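Local coordinates for protein trehalose operon transcriptional repressor (Bacillus subtilis, PDB 2OGG) that represses the trePA trehalose operon and binds trehalose-6-phosphate, this chain being the effector-binding (UTRA) domain of the repressor, at residues Q26-A31 / F130-S135; D36-I41 / D56-K61; D47-I52 / R136-K141. All blocks are in the same frame, centred on the assembly; numbering follows the deposited sequence.

In the fold
After strand 11-19 comes helix 23-29, which contact 1 lays against strand 129-138, closing a long loop that holds much of the domain. Inside that loop is nested contact 2, where strand 37-46 turns back as strand 49-59 and the two zip together near the open end of the hairpin. Contact 3 begins at the other end of the same hairpin and reaches forward to the end of strand 129-138, so along the chain it crosses both contact 1 and contact 2. Strands 37-46, 49-59 and 129-138 are consecutive in one antiparallel sheet; contacts 1 and 2 touch through Tyr57 and Tyr132, while contact 3 lies beyond the chain's centre.

Contact 1: residues Q26-A31 / F130-S135; sequences QKQLRA and FQYTES
Gln28 lies over one face of the Tyr132 ring, with its whole side chain taking part. CB sits above the ring centre, 3.8 Å from the centroid and almost exactly on the ring normal, as a CH-pi donor. Chi1 (-71°) sets CG beside the backbone N and over the ring near CZ, and the bend at chi2 (-62°) then lays CD and the amide over the CE1 and CZ side. The terminal amide consequently stacks on the aromatic system, its plane only 17° from that of the ring, and Gln28 NE2 ends 3.6 Å from Tyr132 OH. Glutamine suits this position because it combines an aliphatic stem and a flat polar end: OE1 is hydrogen-bonded to Tyr121 OH, which anchors the amide.

Tyr132 offers its ring to the helix because CG stands opposite the backbone N. Its hydroxyl is held at the far end, donating to Glu134 OE1 at 2.9 Å, from the anti side of the carboxylate, while Arg119 NE also bonds to the phenol oxygen. Two polar partners thus fix the tip of a ring whose body is buried.

One residue further on, Leu29 supplies the apolar half of the contact. Its branched end lets a single methyl, CD1, reach the peptide groups of the strand, 3.3 Å from Tyr132 N and 3.4 Å from Gln131 C, and CD1 meets Tyr132 CB at 3.5 Å. Arg30 is the first residue after the helix to leave helical geometry, with positive phi.

The strand carries a classic beta bulge at Phe130 and Gln131, both facing Val122. Helix 23-29 thus packs on one face of the six-stranded antiparallel sheet of the effector-binding (UTRA) domain, its Gln28 and Leu29 seated on strand 129-138.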
loop_
_atom_site.group_PDB
_atom_site.type_symbol
_atom_site.label_atom_id
_atom_site.label_comp_id
_atom_site.label_asym_id
_atom_site.label_seq_id
_atom_site.Cartn_x
_atom_site.Cartn_y
_atom_site.Cartn_z
ATOM N N GLN A 26 -8.862 -3.347 -27.128
ATOM C CA GLN A 26 -9.288 -4.707 -26.833
ATOM C C GLN A 26 -8.271 -5.446 -25.922
ATOM O O GLN A 26 -8.643 -5.999 -24.890
ATOM C CB GLN A 26 -9.582 -5.486 -28.115
ATOM C CG GLN A 26 -10.914 -5.107 -28.735
ATOM C CD GLN A 26 -11.004 -5.492 -30.210
ATOM O OE1 GLN A 26 -10.944 -6.670 -30.566
ATOM N NE2 GLN A 26 -11.130 -4.487 -31.077
ATOM N N LYS A 27 -6.983 -5.351 -26.242
ATOM C CA LYS A 27 -5.959 -5.973 -25.413
ATOM C C LYS A 27 -5.784 -5.272 -24.050
ATOM O O LYS A 27 -5.871 -5.920 -23.010
ATOM C CB LYS A 27 -4.625 -6.112 -26.166
ATOM C CG LYS A 27 -3.420 -6.333 -25.235
ATOM C CD LYS A 27 -2.557 -7.537 -25.634
ATOM C CE LYS A 27 -1.302 -7.121 -26.390
ATOM N NZ LYS A 27 -0.491 -6.141 -25.609
ATOM N N GLN A 28 -5.680 -3.943 -24.056
ATOM C CA GLN A 28 -5.411 -3.173 -22.834
ATOM C C GLN A 28 -6.552 -3.212 -21.823
ATOM O O GLN A 28 -6.323 -3.294 -20.619
ATOM C CB GLN A 28 -5.079 -1.709 -23.154
ATOM C CG GLN A 28 -3.724 -1.479 -23.803
ATOM C CD GLN A 28 -2.541 -1.905 -22.941
ATOM O OE1 GLN A 28 -2.662 -2.764 -22.079
ATOM N NE2 GLN A 28 -1.368 -1.380 -23.258
ATOM N N LEU A 29 -7.782 -3.223 -22.315
ATOM C CA LEU A 29 -8.957 -3.113 -21.451
ATOM C C LEU A 29 -9.741 -4.415 -21.364
ATOM O O LEU A 29 -10.785 -4.461 -20.740
ATOM C CB LEU A 29 -9.860 -2.018 -22.005
ATOM C CG LEU A 29 -10.818 -1.275 -21.108
ATOM C CD1 LEU A 29 -10.124 -0.795 -19.859
ATOM C CD2 LEU A 29 -11.370 -0.122 -21.885
ATOM N N ARG A 30 -9.188 -5.487 -21.924
ATOM C CA ARG A 30 -9.892 -6.760 -22.063
ATOM C C ARG A 30 -11.345 -6.581 -22.489
ATOM O O ARG A 30 -12.254 -7.127 -21.872
ATOM C CB ARG A 30 -9.810 -7.571 -20.775
ATOM C CG ARG A 30 -8.504 -8.326 -20.578
ATOM C CD ARG A 30 -8.336 -8.649 -19.086
ATOM N NE ARG A 30 -7.024 -9.222 -18.791
ATOM C CZ ARG A 30 -6.464 -9.236 -17.579
ATOM N NH1 ARG A 30 -7.092 -8.697 -16.542
ATOM N NH2 ARG A 30 -5.264 -9.768 -17.412
ATOM N N ALA A 31 -11.555 -5.785 -23.530
ATOM C CA ALA A 31 -12.889 -5.522 -24.080
ATOM C C ALA A 31 -13.119 -6.289 -25.389
ATOM O O ALA A 31 -12.193 -6.415 -26.196
ATOM C CB ALA A 31 -13.047 -4.032 -24.342
ATOM N N PHE A 130 -12.004 -2.677 -15.570
ATOM C CA PHE A 130 -13.047 -1.739 -15.945
ATOM C C PHE A 130 -12.514 -0.474 -16.613
ATOM O O PHE A 130 -13.226 0.160 -17.374
ATOM C CB PHE A 130 -13.835 -1.386 -14.690
ATOM C CG PHE A 130 -14.279 0.029 -14.640
ATOM C CD1 PHE A 130 -15.387 0.455 -15.374
ATOM C CD2 PHE A 130 -13.619 0.932 -13.845
ATOM C CE1 PHE A 130 -15.777 1.789 -15.377
ATOM C CE2 PHE A 130 -14.038 2.263 -13.792
ATOM C CZ PHE A 130 -15.116 2.692 -14.575
ATOM N N GLN A 131 -11.286 -0.074 -16.279
ATOM C CA GLN A 131 -10.683 1.152 -16.832
ATOM C C GLN A 131 -9.200 1.025 -17.177
ATOM O O GLN A 131 -8.445 0.330 -16.499
ATOM C CB GLN A 131 -10.846 2.283 -15.839
ATOM C CG GLN A 131 -10.068 3.537 -16.212
ATOM C CD GLN A 131 -10.334 4.632 -15.232
ATOM O OE1 GLN A 131 -11.025 4.408 -14.234
ATOM N NE2 GLN A 131 -9.967 5.863 -15.598
ATOM N N TYR A 132 -8.760 1.747 -18.201
ATOM C CA TYR A 132 -7.351 1.765 -18.526
ATOM C C TYR A 132 -6.883 3.185 -18.816
ATOM O O TYR A 132 -7.493 3.888 -19.607
ATOM C CB TYR A 132 -7.047 0.832 -19.682
ATOM C CG TYR A 132 -5.735 1.138 -20.391
ATOM C CD1 TYR A 132 -4.520 0.650 -19.920
ATOM C CD2 TYR A 132 -5.720 1.843 -21.572
ATOM C CE1 TYR A 132 -3.316 1.002 -20.532
ATOM C CE2 TYR A 132 -4.520 2.155 -22.229
ATOM C CZ TYR A 132 -3.325 1.754 -21.700
ATOM O OH TYR A 132 -2.142 2.032 -22.397
ATOM N N THR A 133 -5.808 3.606 -18.147
ATOM C CA THR A 133 -5.265 4.944 -18.305
ATOM C C THR A 133 -3.805 4.877 -18.714
ATOM O O THR A 133 -3.086 3.957 -18.340
ATOM C CB THR A 133 -5.412 5.720 -17.004
ATOM O OG1 THR A 133 -6.780 5.656 -16.593
ATOM C CG2 THR A 133 -5.035 7.190 -17.181
ATOM N N GLU A 134 -3.434 5.744 -19.632
ATOM C CA GLU A 134 -2.070 5.823 -20.145
ATOM C C GLU A 134 -1.650 7.285 -20.104
ATOM O O GLU A 134 -2.306 8.134 -20.713
ATOM C CB GLU A 134 -1.984 5.327 -21.587
ATOM C CG GLU A 134 -0.583 5.483 -22.137
ATOM C CD GLU A 134 -0.454 5.139 -23.608
ATOM O OE1 GLU A 134 -1.072 4.148 -24.057
ATOM O OE2 GLU A 134 0.403 5.764 -24.274
ATOM N N SER A 135 -0.738 7.600 -19.191
ATOM C CA SER A 135 -0.378 8.984 -18.912
ATOM C C SER A 135 1.057 9.207 -19.324
ATOM O O SER A 135 1.952 8.522 -18.840
ATOM C CB SER A 135 -0.524 9.245 -17.420
ATOM O OG SER A 135 -0.568 10.626 -17.150
#

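Contact 2: residues D36-I41 / D56-K61. With SO4 (sulfate ion), chain D.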
loop_
_atom_site.group_PDB
_atom_site.type_symbol
_atom_site.label_atom_id
_atom_site.label_comp_id
_atom_site.label_asym_id
_atom_site.label_seq_id
_atom_site.Cartn_x
_atom_site.Cartn_y
_atom_site.Cartn_z
ATOM N N ASP A 36 -19.112 -0.964 -25.686
ATOM C CA ASP A 36 -18.994 0.455 -25.971
ATOM C C ASP A 36 -18.011 1.064 -24.978
ATOM O O ASP A 36 -18.183 0.946 -23.762
ATOM C CB ASP A 36 -20.364 1.137 -25.904
ATOM C CG ASP A 36 -21.151 0.994 -27.208
ATOM O OD1 ASP A 36 -20.526 0.663 -28.246
ATOM O OD2 ASP A 36 -22.370 1.309 -27.219
ATOM N N ILE A 37 -16.973 1.694 -25.509
ATOM C CA ILE A 37 -15.878 2.187 -24.698
ATOM C C ILE A 37 -15.782 3.693 -24.875
ATOM O O ILE A 37 -15.857 4.185 -25.988
ATOM C CB ILE A 37 -14.526 1.561 -25.170
ATOM C CG1 ILE A 37 -14.530 0.048 -24.944
ATOM C CG2 ILE A 37 -13.354 2.187 -24.444
ATOM C CD1 ILE A 37 -14.744 -0.324 -23.508
ATOM N N TRP A 38 -15.629 4.422 -23.777
ATOM C CA TRP A 38 -15.432 5.857 -23.850
ATOM C C TRP A 38 -13.938 6.028 -24.040
ATOM O O TRP A 38 -13.173 5.241 -23.479
ATOM C CB TRP A 38 -15.802 6.474 -22.509
ATOM C CG TRP A 38 -17.251 6.530 -22.235
ATOM C CD1 TRP A 38 -17.919 5.904 -21.221
ATOM C CD2 TRP A 38 -18.198 7.412 -22.856
ATOM N NE1 TRP A 38 -19.239 6.336 -21.175
ATOM C CE2 TRP A 38 -19.411 7.305 -22.126
ATOM C CE3 TRP A 38 -18.093 8.400 -23.834
ATOM C CZ2 TRP A 38 -20.519 8.082 -22.414
ATOM C CZ3 TRP A 38 -19.207 9.188 -24.111
ATOM C CH2 TRP A 38 -20.399 9.012 -23.423
ATOM N N GLU A 39 -13.528 6.890 -24.971
ATOM C CA GLU A 39 -12.122 7.268 -25.085
ATOM C C GLU A 39 -11.958 8.762 -24.840
ATOM O O GLU A 39 -12.673 9.566 -25.429
ATOM C CB GLU A 39 -11.587 6.933 -26.465
ATOM C CG GLU A 39 -10.419 7.825 -26.897
ATOM C CD GLU A 39 -9.741 7.363 -28.197
ATOM O OE1 GLU A 39 -10.393 7.414 -29.264
ATOM O OE2 GLU A 39 -8.568 6.911 -28.147
ATOM N N VAL A 40 -11.075 9.142 -23.932
ATOM C CA VAL A 40 -10.800 10.574 -23.727
ATOM C C VAL A 40 -9.296 10.816 -23.826
ATOM O O VAL A 40 -8.491 10.101 -23.194
ATOM C CB VAL A 40 -11.246 11.042 -22.344
ATOM C CG1 VAL A 40 -11.109 12.573 -22.221
ATOM C CG2 VAL A 40 -12.675 10.573 -22.053
ATOM N N ILE A 41 -8.903 11.696 -24.738
ATOM C CA ILE A 41 -7.505 12.035 -24.857
ATOM C C ILE A 41 -7.297 13.516 -24.561
ATOM O O ILE A 41 -7.858 14.392 -25.234
ATOM C CB ILE A 41 -6.951 11.623 -26.220
ATOM C CG1 ILE A 41 -6.904 10.097 -26.334
ATOM C CG2 ILE A 41 -5.572 12.214 -26.466
ATOM C CD1 ILE A 41 -6.567 9.640 -27.731
ATOM N N ASP A 56 -7.580 8.206 -21.344
ATOM C CA ASP A 56 -8.425 7.321 -20.548
ATOM C C ASP A 56 -9.343 6.514 -21.454
ATOM O O ASP A 56 -10.014 7.109 -22.291
ATOM C CB ASP A 56 -9.261 8.114 -19.534
ATOM C CG ASP A 56 -8.479 8.464 -18.259
ATOM O OD1 ASP A 56 -8.449 7.588 -17.364
ATOM O OD2 ASP A 56 -7.948 9.615 -18.119
ATOM N N TYR A 57 -9.653 5.299 -21.009
ATOM C CA TYR A 57 -10.560 4.382 -21.693
ATOM C C TYR A 57 -11.329 3.568 -20.638
ATOM O O TYR A 57 -10.715 2.859 -19.846
ATOM C CB TYR A 57 -9.747 3.401 -22.537
ATOM C CG TYR A 57 -8.971 4.063 -23.643
ATOM C CD1 TYR A 57 -9.544 4.272 -24.897
ATOM C CD2 TYR A 57 -7.643 4.416 -23.467
ATOM C CE1 TYR A 57 -8.837 4.872 -25.901
ATOM C CE2 TYR A 57 -6.993 5.142 -24.399
ATOM C CZ TYR A 57 -7.555 5.295 -25.652
ATOM O OH TYR A 57 -6.850 5.953 -26.638
ATOM N N PHE A 58 -12.660 3.619 -20.654
ATOM C CA PHE A 58 -13.452 2.825 -19.734
ATOM C C PHE A 58 -14.811 2.471 -20.315
ATOM O O PHE A 58 -15.206 3.019 -21.351
ATOM C CB PHE A 58 -13.584 3.532 -18.392
ATOM C CG PHE A 58 -14.045 4.943 -18.512
ATOM C CD1 PHE A 58 -13.152 5.942 -18.773
ATOM C CD2 PHE A 58 -15.390 5.239 -18.525
ATOM C CE1 PHE A 58 -13.579 7.238 -18.930
ATOM C CE2 PHE A 58 -15.828 6.540 -18.662
ATOM C CZ PHE A 58 -14.920 7.546 -18.836
ATOM N N PHE A 59 -15.432 1.421 -19.770
ATOM C CA PHE A 59 -16.659 0.879 -20.375
ATOM C C PHE A 59 -17.855 1.775 -20.074
ATOM O O PHE A 59 -18.271 1.920 -18.900
ATOM C CB PHE A 59 -16.977 -0.534 -19.866
ATOM C CG PHE A 59 -15.990 -1.574 -20.268
ATOM C CD1 PHE A 59 -16.362 -2.585 -21.145
ATOM C CD2 PHE A 59 -14.784 -1.699 -19.589
ATOM C CE1 PHE A 59 -15.516 -3.650 -21.403
ATOM C CE2 PHE A 59 -13.863 -2.691 -19.946
ATOM C CZ PHE A 59 -14.266 -3.713 -20.794
ATOM N N ARG A 60 -18.617 2.022 -21.125
ATOM C CA ARG A 60 -19.831 2.765 -20.967
ATOM C C ARG A 60 -20.820 1.986 -20.106
ATOM O O ARG A 60 -21.647 2.567 -19.428
ATOM C CB ARG A 60 -20.432 3.067 -22.316
ATOM C CG ARG A 60 -21.889 3.465 -22.240
ATOM C CD ARG A 60 -22.556 3.103 -23.527
ATOM N NE ARG A 60 -23.989 3.144 -23.379
ATOM C CZ ARG A 60 -24.697 2.249 -22.703
ATOM N NH1 ARG A 60 -24.130 1.128 -22.261
ATOM N NH2 ARG A 60 -26.005 2.410 -22.609
ATOM N N LYS A 61 -20.727 0.669 -20.114
ATOM C CA LYS A 61 -21.701 -0.137 -19.380
ATOM C C LYS A 61 -21.678 0.169 -17.894
ATOM O O LYS A 61 -22.704 0.221 -17.261
ATOM C CB LYS A 61 -21.464 -1.617 -19.644
ATOM C CG LYS A 61 -21.690 -2.525 -18.456
ATOM C CD LYS A 61 -21.169 -3.918 -18.818
ATOM C CE LYS A 61 -19.912 -3.809 -19.714
ATOM N NZ LYS A 61 -19.694 -5.015 -20.560
HETATM S S SO4 D . -22.374 -1.772 -24.132
HETATM O O1 SO4 D . -20.923 -1.899 -23.968
HETATM O O2 SO4 D . -23.018 -2.246 -22.902
HETATM O O3 SO4 D . -22.762 -0.368 -24.352
HETATM O O4 SO4 D . -22.784 -2.576 -25.289
HETATM O O HOH W 1 -19.596 -0.797 -22.036
HETATM O O HOH W 2 -7.823 11.617 -20.387
#
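Strands 37-41 and 56-59 run antiparallel (164°), Ile37 facing Phe59 and Glu39 facing Tyr57 as non-hydrogen-bonded pairs, while Trp38 with Phe58 and Val40 with Asp56 form the hydrogen-bonded ones. Trp38 N donates to Phe58 O (2.8 Å), and Arg60 N reaches back to Asp36 O (2.9 Å).

On one face, Ile37 CD1 lies over the Phe59 ring, 3.8 Å from its centroid, a slim methyl suited to a flat aromatic surface. Beside them Glu39, extended, runs alongside Tyr57; its OE2 accepts from Tyr57 OH, although the modelled 2.5 Å is suspiciously short. On the other face the Phe58 rotamer (chi1 51°) brings its ring under Trp38 CB. Trp38 NE1 bonds to Val63 O, while Asp56 bonds to Thr133 and forms a salt bridge with Arg42.

At the open end Asp36 N donates to O1 of a sulfate, probably from the crystallisation liquor (2.7 Å), and Arg60 NH1 comes within 2.9 Å of sulfate O3; a water links that sulfate to Asp36 O and Lys61 N.

Strand 11-19 flanks strand 37-46, strand 129-138 flanks strand 49-59, and helix 23-29 packs on Ile37, Tyr57 and Phe59 through Leu29.

Contact 3: residues D47-I52 / R136-K141; sequences DGEHVI and RHRLDK
Glu49 and Arg138 form a salt bridge across the contact: Arg138 NH2 donates to Glu49 OE1 at 2.9 Å, meeting it on the syn side. The two flat groups stand nearly upright to each other (76°), and the bond is bent rather than straight (145°). Over the centre of one face of the Arg138 guanidinium lies Val51 CG1, 3.9 Å from Arg138 CZ; beta-branched valine places a methyl there without reaching further. Its other methyl, Val51 CG2, meets Lys141 CG at 3.9 Å, so the lysine stem adds an apolar contact at the margin. Next along, Ile52 CG1 approaches His137 CD2 to 3.4 Å while CG2 stands over a face of the imidazole, the one bridged pair of these strands.

The second shell fixes the arginine. Arg138 turns at chi3 (77°), which swings the guanidinium back toward Asp140, where Arg138 NE donates to Asp140 OD1 (3.0 Å) and NH2 to OD2 (3.3 Å), a side-on, two-nitrogen grip. NH1 is hydrogen-bonded to Asp108 O, so each nitrogen has a partner. Nearby Arg110 would partly oppose the positive charge, the carboxylates of Glu49 and Asp140 probably compensating. The backbone holds the residue too: Arg138 N donates almost straight to Val51 O at 3.1 Å, and Lys141 N returns to Arg138 O in the turn after the strand. Further off, Arg136 forms salt bridges with Glu134, Glu97 and Asp103, and Leu139 packs on His114 of the second subunit.

Here a salt-bridge network of Glu49, Arg138 and Asp140 ties together the diverging ends of two neighbouring inner strands, 49-59 and 129-138, of the antiparallel UTRA sheet.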
loop_
_atom_site.group_PDB
_atom_site.type_symbol
_atom_site.label_atom_id
_atom_site.label_comp_id
_atom_site.label_asym_id
_atom_site.label_seq_id
_atom_site.Cartn_x
_atom_site.Cartn_y
_atom_site.Cartn_z
ATOM N N ASP A 47 1.883 25.796 -17.260
ATOM C CA ASP A 47 2.254 26.971 -18.024
ATOM C C ASP A 47 3.755 27.189 -18.194
ATOM O O ASP A 47 4.555 26.845 -17.322
ATOM C CB ASP A 47 1.467 28.227 -17.597
ATOM C CG ASP A 47 0.017 28.247 -18.148
ATOM O OD1 ASP A 47 -0.461 29.353 -18.518
ATOM O OD2 ASP A 47 -0.642 27.171 -18.210
ATOM N N GLY A 48 4.116 27.492 -19.435
ATOM C CA GLY A 48 3.099 27.622 -20.473
ATOM C C GLY A 48 3.184 26.545 -21.535
ATOM O O GLY A 48 3.052 26.824 -22.724
ATOM N N GLU A 49 3.353 25.300 -21.112
ATOM C CA GLU A 49 3.661 24.241 -22.059
ATOM C C GLU A 49 2.755 23.056 -21.905
ATOM O O GLU A 49 2.399 22.686 -20.789
ATOM C CB GLU A 49 5.104 23.782 -21.887
ATOM C CG GLU A 49 6.132 24.864 -22.127
ATOM C CD GLU A 49 7.535 24.308 -22.164
ATOM O OE1 GLU A 49 7.962 23.714 -21.153
ATOM O OE2 GLU A 49 8.194 24.429 -23.219
ATOM N N HIS A 50 2.470 22.404 -23.029
ATOM C CA HIS A 50 1.751 21.126 -23.039
ATOM C C HIS A 50 2.758 20.006 -22.825
ATOM O O HIS A 50 3.633 19.761 -23.675
ATOM C CB HIS A 50 1.045 20.923 -24.374
ATOM C CG HIS A 50 -0.039 21.918 -24.633
ATOM N ND1 HIS A 50 -1.322 21.764 -24.148
ATOM C CD2 HIS A 50 -0.019 23.106 -25.284
ATOM C CE1 HIS A 50 -2.049 22.808 -24.504
ATOM N NE2 HIS A 50 -1.284 23.630 -25.202
ATOM N N VAL A 51 2.630 19.309 -21.702
ATOM C CA VAL A 51 3.692 18.419 -21.301
ATOM C C VAL A 51 3.291 17.006 -20.912
ATOM O O VAL A 51 4.158 16.147 -20.781
ATOM C CB VAL A 51 4.563 19.052 -20.237
ATOM C CG1 VAL A 51 5.138 20.343 -20.762
ATOM C CG2 VAL A 51 3.744 19.322 -19.006
ATOM N N ILE A 52 2.004 16.794 -20.625
ATOM C CA ILE A 52 1.494 15.470 -20.325
ATOM C C ILE A 52 0.369 15.119 -21.287
ATOM O O ILE A 52 -0.495 15.951 -21.581
ATOM C CB ILE A 52 0.972 15.369 -18.874
ATOM C CG1 ILE A 52 2.116 15.598 -17.890
ATOM C CG2 ILE A 52 0.388 13.964 -18.613
ATOM C CD1 ILE A 52 1.736 16.456 -16.703
ATOM N N ARG A 136 1.254 10.014 -20.353
ATOM C CA ARG A 136 2.580 10.168 -20.957
ATOM C C ARG A 136 3.206 11.512 -20.584
ATOM O O ARG A 136 2.661 12.576 -20.936
ATOM C CB ARG A 136 2.462 10.034 -22.476
ATOM C CG ARG A 136 1.640 8.823 -22.882
ATOM C CD ARG A 136 1.545 8.646 -24.396
ATOM N NE ARG A 136 2.843 8.410 -25.018
ATOM C CZ ARG A 136 3.377 7.207 -25.223
ATOM N NH1 ARG A 136 2.736 6.121 -24.805
ATOM N NH2 ARG A 136 4.557 7.090 -25.838
ATOM N N HIS A 137 4.329 11.466 -19.858
ATOM C CA HIS A 137 5.017 12.677 -19.430
ATOM C C HIS A 137 6.303 12.920 -20.170
ATOM O O HIS A 137 7.134 12.028 -20.277
ATOM C CB HIS A 137 5.386 12.570 -17.963
ATOM C CG HIS A 137 4.220 12.335 -17.061
ATOM N ND1 HIS A 137 3.576 11.119 -16.983
ATOM C CD2 HIS A 137 3.610 13.145 -16.161
ATOM C CE1 HIS A 137 2.602 11.196 -16.090
ATOM N NE2 HIS A 137 2.620 12.406 -15.558
ATOM N N ARG A 138 6.552 14.180 -20.499
ATOM C CA ARG A 138 7.881 14.636 -20.827
ATOM C C ARG A 138 8.817 14.424 -19.623
ATOM O O ARG A 138 8.431 14.643 -18.471
ATOM C CB ARG A 138 7.808 16.110 -21.161
ATOM C CG ARG A 138 8.887 16.576 -22.132
ATOM C CD ARG A 138 8.567 17.985 -22.563
ATOM N NE ARG A 138 8.902 18.973 -21.536
ATOM C CZ ARG A 138 8.882 20.290 -21.733
ATOM N NH1 ARG A 138 8.523 20.790 -22.918
ATOM N NH2 ARG A 138 9.164 21.111 -20.730
ATOM N N LEU A 139 10.060 14.045 -19.887
ATOM C CA LEU A 139 10.933 13.552 -18.826
ATOM C C LEU A 139 11.072 14.489 -17.638
ATOM O O LEU A 139 11.097 14.045 -16.498
ATOM C CB LEU A 139 12.311 13.194 -19.374
ATOM C CG LEU A 139 12.321 11.856 -20.098
ATOM C CD1 LEU A 139 11.491 11.983 -21.336
ATOM C CD2 LEU A 139 13.742 11.450 -20.449
ATOM N N ASP A 140 11.295 15.769 -17.904
ATOM C CA ASP A 140 11.467 16.737 -16.822
ATOM C C ASP A 140 10.201 16.985 -15.991
ATOM O O ASP A 140 10.233 17.748 -15.047
ATOM C CB ASP A 140 12.000 18.068 -17.367
ATOM C CG ASP A 140 11.000 18.773 -18.279
ATOM O OD1 ASP A 140 10.363 18.096 -19.120
ATOM O OD2 ASP A 140 10.829 20.004 -18.131
ATOM N N LYS A 141 9.061 16.455 -16.424
ATOM C CA LYS A 141 7.779 16.775 -15.783
ATOM C C LYS A 141 7.165 15.538 -15.141
ATOM O O LYS A 141 5.958 15.310 -15.221
ATOM C CB LYS A 141 6.798 17.369 -16.801
ATOM C CG LYS A 141 7.190 18.752 -17.310
ATOM C CD LYS A 141 7.272 19.745 -16.167
ATOM C CE LYS A 141 7.885 21.050 -16.628
ATOM N NZ LYS A 141 7.577 22.129 -15.668
#